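Local coordinates for ribosome hibernation protein YHBH (Vibrio cholerae serotype O1, PDB 4HEI), which probably binds the small ribosomal subunit and inhibits translation as a hibernation factor associated with 100S ribosome dimers in stationary phase, at residues Ser76-Asp79 / Lys80-Gln84. Numbering follows the deposited sequence.
Sequences SLVD and KLVRQ
L77 and L81 meet one helical turn apart on the buried flank of helix 70-91, and their isobutyl groups lie askew to one another. CG of L77 rests 4.0 Å from CD1 of L81, and in return CD1 of L77 comes close to CG of L81. The two leucines use different first torsions: L77 sets CG opposite its backbone N (chi1 170°), whereas L81 swings CG back toward the preceding turn (chi1 -64°), over the carbonyl of L77. V78 and V82 form a second i/i+4 pair, with CG1 of V78 3.9 Å from CG2 of V82; that same CG2 also lies 3.1 Å from O of V78. Beneath these side chains run regular alpha-helical backbone bonds, from the shortest, V82 N to V78 O at 2.8 Å, to R83 N to D79 O at 3.2 Å. In this beta-alpha-beta-beta-beta-alpha fold, which resembles YfiA of E. coli, the helix packs on the four-stranded sheet beside helix 14-27. L77 touches A50, A52 and A65; L81 bridges the sheet (I61, A52) and helix 14-27 (F24), which V78 (on K23) and V82 (on L27) also touch. K80 stretches out fully beyond CG, which passes 3.4 Å from O of S76, and its NZ donates to the carbonyl of H64, a cobalt-site residue. On the outer face R83 runs extended from CG to NE, its CG 3.1 Å from O of D79; chi4 (81°) turns the guanidinium at NE, and that carbonyl oxygen lies oblique to it, 3.5 Å from NH1, but guanidinium and D79 carboxylate do not touch.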
loop_
_atom_site.group_PDB
_atom_site.type_symbol
_atom_site.label_atom_id
_atom_site.label_comp_id
_atom_site.label_asym_id
_atom_site.label_seq_id
_atom_site.Cartn_x
_atom_site.Cartn_y
_atom_site.Cartn_z
ATOM N N SER A 76 2.106 -3.273 -7.871
ATOM C CA SER A 76 3.552 -3.102 -7.777
ATOM C C SER A 76 3.925 -2.611 -6.384
ATOM O O SER A 76 4.936 -3.040 -5.818
ATOM C CB SER A 76 4.046 -2.104 -8.827
ATOM O OG SER A 76 3.838 -2.620 -10.130
ATOM N N LEU A 77 3.106 -1.714 -5.835
ATOM C CA LEU A 77 3.360 -1.179 -4.501
ATOM C C LEU A 77 3.369 -2.306 -3.477
ATOM O O LEU A 77 4.278 -2.402 -2.663
ATOM C CB LEU A 77 2.286 -0.156 -4.112
ATOM C CG LEU A 77 2.285 0.303 -2.647
ATOM C CD1 LEU A 77 3.627 0.941 -2.297
ATOM C CD2 LEU A 77 1.145 1.300 -2.424
ATOM N N VAL A 78 2.343 -3.150 -3.513
ATOM C CA VAL A 78 2.257 -4.252 -2.569
ATOM C C VAL A 78 3.466 -5.180 -2.677
ATOM O O VAL A 78 3.996 -5.632 -1.663
ATOM C CB VAL A 78 0.952 -5.045 -2.764
ATOM C CG1 VAL A 78 0.945 -6.286 -1.878
ATOM C CG2 VAL A 78 -0.225 -4.149 -2.419
ATOM N N ASP A 79 3.908 -5.458 -3.897
ATOM C CA ASP A 79 5.076 -6.312 -4.065
ATOM C C ASP A 79 6.289 -5.698 -3.371
ATOM O O ASP A 79 7.094 -6.417 -2.782
ATOM C CB ASP A 79 5.380 -6.552 -5.547
ATOM C CG ASP A 79 4.444 -7.574 -6.175
ATOM O OD1 ASP A 79 4.113 -8.562 -5.493
ATOM O OD2 ASP A 79 4.049 -7.402 -7.347
ATOM N N LYS A 80 6.415 -4.374 -3.425
ATOM C CA LYS A 80 7.536 -3.700 -2.769
ATOM C C LYS A 80 7.393 -3.785 -1.247
ATOM O O LYS A 80 8.369 -4.014 -0.534
ATOM C CB LYS A 80 7.611 -2.228 -3.183
ATOM C CG LYS A 80 7.933 -1.987 -4.647
ATOM C CD LYS A 80 8.197 -0.506 -4.901
ATOM C CE LYS A 80 8.452 -0.228 -6.372
ATOM N NZ LYS A 80 8.800 1.204 -6.602
ATOM N N LEU A 81 6.171 -3.596 -0.755
ATOM C CA LEU A 81 5.913 -3.655 0.680
ATOM C C LEU A 81 6.182 -5.057 1.223
ATOM O O LEU A 81 6.777 -5.214 2.283
ATOM C CB LEU A 81 4.459 -3.260 0.976
ATOM C CG LEU A 81 4.046 -1.827 0.630
ATOM C CD1 LEU A 81 2.553 -1.662 0.882
ATOM C CD2 LEU A 81 4.841 -0.842 1.480
ATOM N N VAL A 82 5.743 -6.073 0.485
ATOM C CA VAL A 82 5.951 -7.459 0.903
ATOM C C VAL A 82 7.443 -7.769 1.031
ATOM O O VAL A 82 7.859 -8.415 1.993
ATOM C CB VAL A 82 5.303 -8.455 -0.094
ATOM C CG1 VAL A 82 5.663 -9.891 0.283
ATOM C CG2 VAL A 82 3.797 -8.286 -0.086
ATOM N N ARG A 83 8.249 -7.309 0.074
ATOM C CA ARG A 83 9.696 -7.541 0.124
ATOM C C ARG A 83 10.256 -6.939 1.401
ATOM O O ARG A 83 11.016 -7.581 2.128
ATOM C CB ARG A 83 10.414 -6.894 -1.067
ATOM C CG ARG A 83 10.040 -7.443 -2.426
ATOM C CD ARG A 83 11.147 -7.169 -3.445
ATOM N NE ARG A 83 10.761 -7.592 -4.787
ATOM C CZ ARG A 83 9.990 -6.883 -5.606
ATOM N NH1 ARG A 83 9.522 -5.700 -5.227
ATOM N NH2 ARG A 83 9.673 -7.364 -6.801
ATOM N N GLN A 84 9.885 -5.693 1.674
ATOM C CA GLN A 84 10.367 -5.018 2.870
ATOM C C GLN A 84 9.841 -5.659 4.153
ATOM O O GLN A 84 10.549 -5.717 5.156
ATOM C CB GLN A 84 9.986 -3.540 2.831
ATOM C CG GLN A 84 10.656 -2.769 1.710
ATOM C CD GLN A 84 10.318 -1.292 1.743
ATOM O OE1 GLN A 84 10.575 -0.603 2.732
ATOM N NE2 GLN A 84 9.736 -0.799 0.659
#